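Local coordinates for stress-induced protein 1 (Caenorhabditis elegans, PDB 4YE0) that probably binds unfolded client proteins as a molecular chaperone of the small heat shock (HSP20) family, represented here by a fragment containing its alpha-crystallin domain, at residues P62-L67 with A84-S89; G33-I38 with Q58-K63; L17-F22 with G78-D83. All blocks are in the same frame, centred on the assembly; numbering follows the deposited sequence.

The three contacts illustrate how a beta sandwich is closed: pairing within each sheet, packing between the sheets, and a loop that crosses from one to the other. Contact 2 belongs to the sheet of strands 27-32, 35-45 and 49-60, contact 3 to the facing sheet, and their centres lie about 17 Å apart. They meet in the core, where I38 CG2 is 3.4 Å from M80 CE and L36 CD2 is 3.9 Å from I82 CD1. Contact 1 continues the chain from contact 2, sharing P62 and K63 with it, and packs L67 CD2 3.8 Å from L61 CD2. Contacts 1 and 3 both use strand 79-85, their centres about 22 Å apart.

Contact 1 (P62-L67 with A84-S89); sequences PKDVDL and APKTGS
D64, V65 and D66 meet A84 to T87 in a polar, loop-to-strand-end contact, where the crossing segment between the two sheets of the sandwich is stitched to the end of strand 79-85 and the first residues of the turn that follows. The backbones come close enough for a single bridge between V65 and K86, and a type I turn from P62 to V65 presents the loop to its partner.

Two backbone bonds frame this bridge. D66 N donates to P85 O at 2.9 Å, while T87 N donates to D64 O at 2.7 Å, arriving almost in line with the carbonyl (175° at the oxygen). The D64 oxygen is gripped a second time by the hydroxyl of the same threonine: OG1, set between the backbone N and the carbonyl carbon (chi1 43°), lies 3.0 Å from D64 O, tilted 34° from the carbonyl plane.

K86 crosses the D64 side chain at about a right angle. Bends at its second and fourth torsions curl the chain so that CG and CD run past the carboxylate and NZ ends 3.3 Å from D64 OD2, a salt bridge whose hydrogen bond is long and weak. The ammonium also donates to T9 O and N8 OD1.

Beneath the polar layer, V65 sends CG1 to within 3.6 Å of A84 CB and packs on F13 of strand 12-18. The D66 carboxylate turns to H69 ND1 instead of binding the other segment.

The ammonium of K86 thus shares its donors among one carboxylate and two neutral oxygens, which probably weakens its hold on D64. The firmer grip falls to the D64 carbonyl oxygen, which takes two donors from T87, with the salt bridge as a probable supplement.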
loop_
_atom_site.group_PDB
_atom_site.type_symbol
_atom_site.label_atom_id
_atom_site.label_comp_id
_atom_site.label_asym_id
_atom_site.label_seq_id
_atom_site.Cartn_x
_atom_site.Cartn_y
_atom_site.Cartn_z
ATOM N N PRO A 62 -16.776 4.685 18.849
ATOM C CA PRO A 62 -17.380 5.147 20.094
ATOM C C PRO A 62 -18.509 4.234 20.568
ATOM O O PRO A 62 -19.135 3.539 19.758
ATOM C CB PRO A 62 -17.934 6.524 19.729
ATOM C CG PRO A 62 -17.073 7.004 18.614
ATOM C CD PRO A 62 -16.567 5.786 17.888
ATOM N N LYS A 63 -18.761 4.254 21.875
ATOM C CA LYS A 63 -19.832 3.465 22.498
ATOM C C LYS A 63 -21.175 3.907 21.909
ATOM O O LYS A 63 -22.101 3.110 21.735
ATOM C CB LYS A 63 -19.833 3.680 24.020
ATOM C CG LYS A 63 -18.478 3.500 24.708
ATOM C CD LYS A 63 -18.465 4.101 26.106
ATOM C CE LYS A 63 -19.312 3.293 27.075
ATOM N NZ LYS A 63 -19.143 3.748 28.486
ATOM N N ASP A 64 -21.229 5.200 21.605
ATOM C CA ASP A 64 -22.361 5.902 21.000
ATOM C C ASP A 64 -22.888 5.353 19.655
ATOM O O ASP A 64 -24.050 5.578 19.306
ATOM C CB ASP A 64 -21.913 7.362 20.786
ATOM C CG ASP A 64 -23.051 8.359 20.834
ATOM O OD1 ASP A 64 -24.224 7.957 20.974
ATOM O OD2 ASP A 64 -22.755 9.571 20.738
ATOM N N VAL A 65 -22.046 4.657 18.894
ATOM C CA VAL A 65 -22.388 4.304 17.510
ATOM C C VAL A 65 -23.458 3.210 17.426
ATOM O O VAL A 65 -23.409 2.213 18.149
ATOM C CB VAL A 65 -21.137 3.881 16.701
ATOM C CG1 VAL A 65 -21.516 3.491 15.277
ATOM C CG2 VAL A 65 -20.115 5.009 16.676
ATOM N N ASP A 66 -24.426 3.411 16.535
ATOM C CA ASP A 66 -25.459 2.414 16.271
ATOM C C ASP A 66 -24.908 1.399 15.270
ATOM O O ASP A 66 -24.955 1.615 14.057
ATOM C CB ASP A 66 -26.728 3.092 15.736
ATOM C CG ASP A 66 -27.837 2.106 15.420
ATOM O OD1 ASP A 66 -27.787 0.948 15.885
ATOM O OD2 ASP A 66 -28.773 2.499 14.695
ATOM N N LEU A 67 -24.394 0.287 15.792
ATOM C CA LEU A 67 -23.675 -0.702 14.984
ATOM C C LEU A 67 -24.572 -1.470 14.014
ATOM O O LEU A 67 -24.085 -2.033 13.038
ATOM C CB LEU A 67 -22.929 -1.693 15.886
ATOM C CG LEU A 67 -21.959 -1.112 16.923
ATOM C CD1 LEU A 67 -21.300 -2.228 17.713
ATOM C CD2 LEU A 67 -20.893 -0.243 16.283
ATOM N N ALA A 84 -22.314 5.660 10.241
ATOM C CA ALA A 84 -23.396 5.133 11.065
ATOM C C ALA A 84 -24.009 6.252 11.909
ATOM O O ALA A 84 -23.309 7.188 12.295
ATOM C CB ALA A 84 -22.873 4.023 11.960
ATOM N N PRO A 85 -25.322 6.172 12.187
ATOM C CA PRO A 85 -25.897 7.110 13.153
ATOM C C PRO A 85 -25.513 6.757 14.589
ATOM O O PRO A 85 -25.082 5.631 14.858
ATOM C CB PRO A 85 -27.408 6.957 12.946
ATOM C CG PRO A 85 -27.588 5.612 12.334
ATOM C CD PRO A 85 -26.350 5.336 11.535
ATOM N N LYS A 86 -25.655 7.719 15.495
ATOM C CA LYS A 86 -25.459 7.461 16.917
ATOM C C LYS A 86 -26.734 6.874 17.516
ATOM O O LYS A 86 -27.812 6.981 16.928
ATOM C CB LYS A 86 -25.056 8.742 17.649
ATOM C CG LYS A 86 -23.780 9.389 17.125
ATOM C CD LYS A 86 -22.621 8.405 17.058
ATOM C CE LYS A 86 -21.286 9.097 16.839
ATOM N NZ LYS A 86 -20.774 9.778 18.063
ATOM N N THR A 87 -26.601 6.245 18.682
ATOM C CA THR A 87 -27.722 5.557 19.323
ATOM C C THR A 87 -28.849 6.504 19.749
ATOM O O THR A 87 -30.024 6.167 19.608
ATOM C CB THR A 87 -27.261 4.733 20.549
ATOM O OG1 THR A 87 -26.316 5.488 21.317
ATOM C CG2 THR A 87 -26.609 3.428 20.105
ATOM N N GLY A 88 -28.496 7.685 20.254
ATOM C CA GLY A 88 -29.492 8.640 20.750
ATOM C C GLY A 88 -29.698 9.854 19.862
ATOM O O GLY A 88 -29.952 10.950 20.363
ATOM N N SER A 89 -29.614 9.662 18.546
ATOM C CA SER A 89 -29.671 10.778 17.597
ATOM C C SER A 89 -31.100 11.277 17.347
ATOM O O SER A 89 -31.323 12.488 17.260
ATOM C CB SER A 89 -29.001 10.398 16.274
ATOM O OG SER A 89 -29.672 9.315 15.651
#

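Contact 2 (G33-I38 with Q58-K63); sequences GHVLTI and QFTLPK
H34 to T37 and Q58 to L61 run antiparallel, and the segments 35-38 and 58-60 of strands 35-45 and 49-60 approach to 4.7 Å between their axes. Three backbone hydrogen bonds hold them. L36 N donates to F59 O at 2.8 Å. F59 N answers with a bond to L36 O at 3.0 Å. Beyond the strand, L61 N extends the pairing by donating to H34 O at 2.8 Å.

Apolar packing gathers on the face of L36 and F59. These side chains lie side by side and point the same way, the phenylalanine in the cramped setting between its backbone N and carbonyl carbon (chi1 36°), which leaves ring atom CE1 3.5 Å from L36 CD2. L36 O lies over one face of this ring. I38 CD1 meets the ring at CZ, 3.7 Å away, and V15 of strand 12-18 also packs on it.

Polar and mixed contacts occupy the other face. Q58 stretches out, its CG 3.5 Å from V35 CG1. T37 OG1 lies near the Q58 amide oxygen, at best a weak hydrogen bond, since the hydroxyl proton may go to another acceptor.

At the loop end, the H34 ring edge faces P62 O, with ND1 3.1 Å from it, and CE1 approaches K63 CA. With the imidazole cut back to an alanine, P62 O would lose the ring edge and K63 CA its cover, and a gap would probably open between the H34 loop and the P62-K63 turn.

This pairing forms the base of the long hairpin 35-45/49-60 of the immunoglobulin-like alpha-crystallin domain; at Q58 the sheet runs on antiparallel into the second subunit, as in other metazoan dimers.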
loop_
_atom_site.group_PDB
_atom_site.type_symbol
_atom_site.label_atom_id
_atom_site.label_comp_id
_atom_site.label_asym_id
_atom_site.label_seq_id
_atom_site.Cartn_x
_atom_site.Cartn_y
_atom_site.Cartn_z
ATOM N N GLY A 33 -17.175 -6.612 18.025
ATOM C CA GLY A 33 -17.592 -5.706 19.097
ATOM C C GLY A 33 -17.671 -4.291 18.542
ATOM O O GLY A 33 -18.424 -4.032 17.604
ATOM N N HIS A 34 -16.874 -3.385 19.101
ATOM C CA HIS A 34 -16.778 -2.006 18.609
ATOM C C HIS A 34 -15.544 -1.784 17.733
ATOM O O HIS A 34 -15.270 -0.654 17.321
ATOM C CB HIS A 34 -16.752 -1.025 19.787
ATOM C CG HIS A 34 -18.110 -0.657 20.295
ATOM N ND1 HIS A 34 -18.770 0.485 19.892
ATOM C CD2 HIS A 34 -18.931 -1.276 21.174
ATOM C CE1 HIS A 34 -19.942 0.549 20.499
ATOM N NE2 HIS A 34 -20.064 -0.507 21.283
ATOM N N VAL A 35 -14.804 -2.852 17.444
ATOM C CA VAL A 35 -13.561 -2.733 16.688
ATOM C C VAL A 35 -13.806 -2.948 15.189
ATOM O O VAL A 35 -14.263 -4.005 14.757
ATOM C CB VAL A 35 -12.476 -3.686 17.229
ATOM C CG1 VAL A 35 -11.203 -3.591 16.394
ATOM C CG2 VAL A 35 -12.178 -3.352 18.688
ATOM N N LEU A 36 -13.494 -1.914 14.414
ATOM C CA LEU A 36 -13.675 -1.915 12.977
ATOM C C LEU A 36 -12.330 -2.107 12.282
ATOM O O LEU A 36 -11.384 -1.351 12.520
ATOM C CB LEU A 36 -14.304 -0.587 12.552
ATOM C CG LEU A 36 -14.882 -0.521 11.144
ATOM C CD1 LEU A 36 -16.076 -1.449 11.013
ATOM C CD2 LEU A 36 -15.283 0.906 10.818
ATOM N N THR A 37 -12.259 -3.118 11.425
ATOM C CA THR A 37 -11.048 -3.487 10.707
ATOM C C THR A 37 -11.275 -3.410 9.202
ATOM O O THR A 37 -12.180 -4.058 8.682
ATOM C CB THR A 37 -10.640 -4.930 11.072
ATOM O OG1 THR A 37 -10.456 -5.026 12.491
ATOM C CG2 THR A 37 -9.353 -5.332 10.375
ATOM N N ILE A 38 -10.456 -2.617 8.511
ATOM C CA ILE A 38 -10.480 -2.549 7.053
ATOM C C ILE A 38 -9.172 -3.100 6.508
ATOM O O ILE A 38 -8.094 -2.641 6.890
ATOM C CB ILE A 38 -10.649 -1.107 6.538
ATOM C CG1 ILE A 38 -11.902 -0.463 7.143
ATOM C CG2 ILE A 38 -10.705 -1.094 5.017
ATOM C CD1 ILE A 38 -11.644 0.310 8.417
ATOM N N GLN A 58 -7.337 -0.321 11.566
ATOM C CA GLN A 58 -8.232 -0.720 12.632
ATOM C C GLN A 58 -8.465 0.429 13.592
ATOM O O GLN A 58 -7.540 1.168 13.920
ATOM C CB GLN A 58 -7.649 -1.925 13.363
ATOM C CG GLN A 58 -8.521 -2.471 14.474
ATOM C CD GLN A 58 -7.944 -3.740 15.065
ATOM O OE1 GLN A 58 -7.952 -4.790 14.424
ATOM N NE2 GLN A 58 -7.429 -3.649 16.288
ATOM N N PHE A 59 -9.710 0.588 14.027
ATOM C CA PHE A 59 -10.030 1.535 15.091
ATOM C C PHE A 59 -11.261 1.116 15.873
ATOM O O PHE A 59 -12.050 0.276 15.432
ATOM C CB PHE A 59 -10.189 2.961 14.552
ATOM C CG PHE A 59 -10.819 3.031 13.198
ATOM C CD1 PHE A 59 -12.194 3.082 13.063
ATOM C CD2 PHE A 59 -10.032 3.051 12.056
ATOM C CE1 PHE A 59 -12.777 3.148 11.812
ATOM C CE2 PHE A 59 -10.607 3.117 10.800
ATOM C CZ PHE A 59 -11.982 3.163 10.679
ATOM N N THR A 60 -11.395 1.698 17.057
ATOM C CA THR A 60 -12.487 1.387 17.957
ATOM C C THR A 60 -13.536 2.473 17.813
ATOM O O THR A 60 -13.247 3.651 18.007
ATOM C CB THR A 60 -12.001 1.317 19.417
ATOM O OG1 THR A 60 -10.952 0.345 19.527
ATOM C CG2 THR A 60 -13.141 0.933 20.352
ATOM N N LEU A 61 -14.746 2.064 17.440
ATOM C CA LEU A 61 -15.885 2.968 17.350
ATOM C C LEU A 61 -16.285 3.437 18.742
ATOM O O LEU A 61 -16.142 2.688 19.713
ATOM C CB LEU A 61 -17.082 2.257 16.704
ATOM C CG LEU A 61 -17.203 2.173 15.175
ATOM C CD1 LEU A 61 -15.958 2.625 14.424
ATOM C CD2 LEU A 61 -17.601 0.765 14.758
ATOM N N PRO A 62 -16.776 4.685 18.849
ATOM C CA PRO A 62 -17.380 5.147 20.094
ATOM C C PRO A 62 -18.509 4.234 20.568
ATOM O O PRO A 62 -19.135 3.539 19.758
ATOM C CB PRO A 62 -17.934 6.524 19.729
ATOM C CG PRO A 62 -17.073 7.004 18.614
ATOM C CD PRO A 62 -16.567 5.786 17.888
ATOM N N LYS A 63 -18.761 4.254 21.875
ATOM C CA LYS A 63 -19.832 3.465 22.498
ATOM C C LYS A 63 -21.175 3.907 21.909
ATOM O O LYS A 63 -22.101 3.110 21.735
ATOM C CB LYS A 63 -19.833 3.680 24.020
ATOM C CG LYS A 63 -18.478 3.500 24.708
ATOM C CD LYS A 63 -18.465 4.101 26.106
ATOM C CE LYS A 63 -19.312 3.293 27.075
ATOM N NZ LYS A 63 -19.143 3.748 28.486
#

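Contact 3 (L17-F22 with G78-D83); sequences LDVAAF and GQMTID
L17 and M80 form the antiparallel hydrogen-bonded pair where strands 12-18 and 79-85 adjoin, in one sheet of the immunoglobulin-like sandwich of the alpha-crystallin domain. The chain then leaves the sheet through V19 into a type I turn that reaches F22.

Backbone hydrogen bonds set the register. L17 N donates to M80 O at 2.9 Å and M80 N returns a bond to L17 O at 3.0 Å. One step beyond, V19 N reaches G78 O at 2.9 Å. D18 and Q79, a non-hydrogen-bonded pair, sit between these bonds with their side chains on the face opposite L17 and M80.

Close approach and a positive phi (76°) are consistent with a glycine at G78, where a beta-carbon would collide with A20 CB. Just before the turn, D18 OD2 accepts a weak bond from A20 N, and the A21 carbonyl oxygen is held by R53.

The apolar side faces the second sheet: M80 packs on I38 of strand 35-45, and I82 on L36 and I38 of the same strand. L17 also touches L3, a loop residue. V19 CG2 lies 4.2 Å from M80 CB. M80 leaves its backbone extended through two torsions and then bends at the sulfur (chi3 70°), which carries its terminal methyl beside L17, leaving CE only 3.3 Å from L17 CD2, tighter than ordinary carbon contact.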
loop_
_atom_site.group_PDB
_atom_site.type_symbol
_atom_site.label_atom_id
_atom_site.label_comp_id
_atom_site.label_asym_id
_atom_site.label_seq_id
_atom_site.Cartn_x
_atom_site.Cartn_y
_atom_site.Cartn_z
ATOM N N LEU A 17 -11.519 6.537 3.796
ATOM C CA LEU A 17 -10.206 5.962 3.490
ATOM C C LEU A 17 -9.880 6.079 2.008
ATOM O O LEU A 17 -10.773 6.027 1.161
ATOM C CB LEU A 17 -10.153 4.470 3.849
ATOM C CG LEU A 17 -10.546 3.980 5.242
ATOM C CD1 LEU A 17 -9.796 4.758 6.310
ATOM C CD2 LEU A 17 -12.052 4.064 5.452
ATOM N N ASP A 18 -8.588 6.206 1.711
ATOM C CA ASP A 18 -8.084 6.133 0.345
ATOM C C ASP A 18 -7.833 4.662 0.028
ATOM O O ASP A 18 -6.932 4.037 0.587
ATOM C CB ASP A 18 -6.794 6.945 0.193
ATOM C CG ASP A 18 -6.334 7.063 -1.256
ATOM O OD1 ASP A 18 -5.450 7.904 -1.525
ATOM O OD2 ASP A 18 -6.848 6.325 -2.127
ATOM N N VAL A 19 -8.631 4.130 -0.889
ATOM C CA VAL A 19 -8.716 2.698 -1.128
ATOM C C VAL A 19 -8.523 2.373 -2.628
ATOM O O VAL A 19 -8.743 1.244 -3.072
ATOM C CB VAL A 19 -10.057 2.208 -0.505
ATOM C CG1 VAL A 19 -10.839 1.252 -1.384
ATOM C CG2 VAL A 19 -9.811 1.624 0.881
ATOM N N ALA A 20 -8.032 3.358 -3.380
ATOM C CA ALA A 20 -7.964 3.282 -4.842
ATOM C C ALA A 20 -6.937 2.284 -5.380
ATOM O O ALA A 20 -7.063 1.818 -6.510
ATOM C CB ALA A 20 -7.687 4.664 -5.416
ATOM N N ALA A 21 -5.927 1.952 -4.579
ATOM C CA ALA A 21 -4.888 1.011 -5.004
ATOM C C ALA A 21 -5.380 -0.435 -5.058
ATOM O O ALA A 21 -4.637 -1.323 -5.480
ATOM C CB ALA A 21 -3.679 1.111 -4.083
ATOM N N PHE A 22 -6.617 -0.671 -4.626
ATOM C CA PHE A 22 -7.171 -2.019 -4.550
ATOM C C PHE A 22 -8.486 -2.110 -5.292
ATOM O O PHE A 22 -9.232 -1.136 -5.377
ATOM C CB PHE A 22 -7.393 -2.409 -3.087
ATOM C CG PHE A 22 -6.135 -2.417 -2.282
ATOM C CD1 PHE A 22 -5.633 -1.238 -1.754
ATOM C CD2 PHE A 22 -5.429 -3.595 -2.088
ATOM C CE1 PHE A 22 -4.453 -1.235 -1.036
ATOM C CE2 PHE A 22 -4.251 -3.599 -1.364
ATOM C CZ PHE A 22 -3.763 -2.421 -0.837
ATOM N N GLY A 78 -12.473 5.705 -5.801
ATOM C CA GLY A 78 -11.738 4.798 -4.924
ATOM C C GLY A 78 -11.663 5.242 -3.473
ATOM O O GLY A 78 -10.765 4.826 -2.741
ATOM N N GLN A 79 -12.603 6.084 -3.053
ATOM C CA GLN A 79 -12.677 6.521 -1.668
ATOM C C GLN A 79 -13.754 5.717 -0.972
ATOM O O GLN A 79 -14.905 5.717 -1.403
ATOM C CB GLN A 79 -13.014 8.007 -1.576
ATOM C CG GLN A 79 -13.081 8.535 -0.147
ATOM C CD GLN A 79 -13.581 9.965 -0.078
ATOM O OE1 GLN A 79 -14.706 10.259 -0.484
ATOM N NE2 GLN A 79 -12.750 10.863 0.445
ATOM N N MET A 80 -13.379 5.030 0.102
ATOM C CA MET A 80 -14.346 4.309 0.913
ATOM C C MET A 80 -14.853 5.230 2.006
ATOM O O MET A 80 -14.070 5.933 2.644
ATOM C CB MET A 80 -13.718 3.066 1.538
ATOM C CG MET A 80 -14.719 2.159 2.239
ATOM S SD MET A 80 -13.962 0.609 2.764
ATOM C CE MET A 80 -12.930 1.241 4.052
ATOM N N THR A 81 -16.161 5.234 2.223
ATOM C CA THR A 81 -16.704 5.888 3.399
ATOM C C THR A 81 -17.545 4.903 4.200
ATOM O O THR A 81 -18.349 4.143 3.653
ATOM C CB THR A 81 -17.480 7.192 3.080
ATOM O OG1 THR A 81 -18.047 7.718 4.289
ATOM C CG2 THR A 81 -18.583 6.962 2.084
ATOM N N ILE A 82 -17.303 4.904 5.504
ATOM C CA ILE A 82 -18.042 4.083 6.433
ATOM C C ILE A 82 -18.751 5.043 7.365
ATOM O O ILE A 82 -18.108 5.896 7.973
ATOM C CB ILE A 82 -17.103 3.171 7.243
ATOM C CG1 ILE A 82 -16.332 2.240 6.298
ATOM C CG2 ILE A 82 -17.902 2.374 8.264
ATOM C CD1 ILE A 82 -15.192 1.490 6.956
ATOM N N ASP A 83 -20.070 4.921 7.469
ATOM C CA ASP A 83 -20.824 5.805 8.348
ATOM C C ASP A 83 -21.935 5.086 9.103
ATOM O O ASP A 83 -22.423 4.040 8.669
ATOM C CB ASP A 83 -21.384 7.002 7.563
ATOM C CG ASP A 83 -22.612 6.651 6.739
ATOM O OD1 ASP A 83 -23.600 7.413 6.793
ATOM O OD2 ASP A 83 -22.597 5.616 6.043
#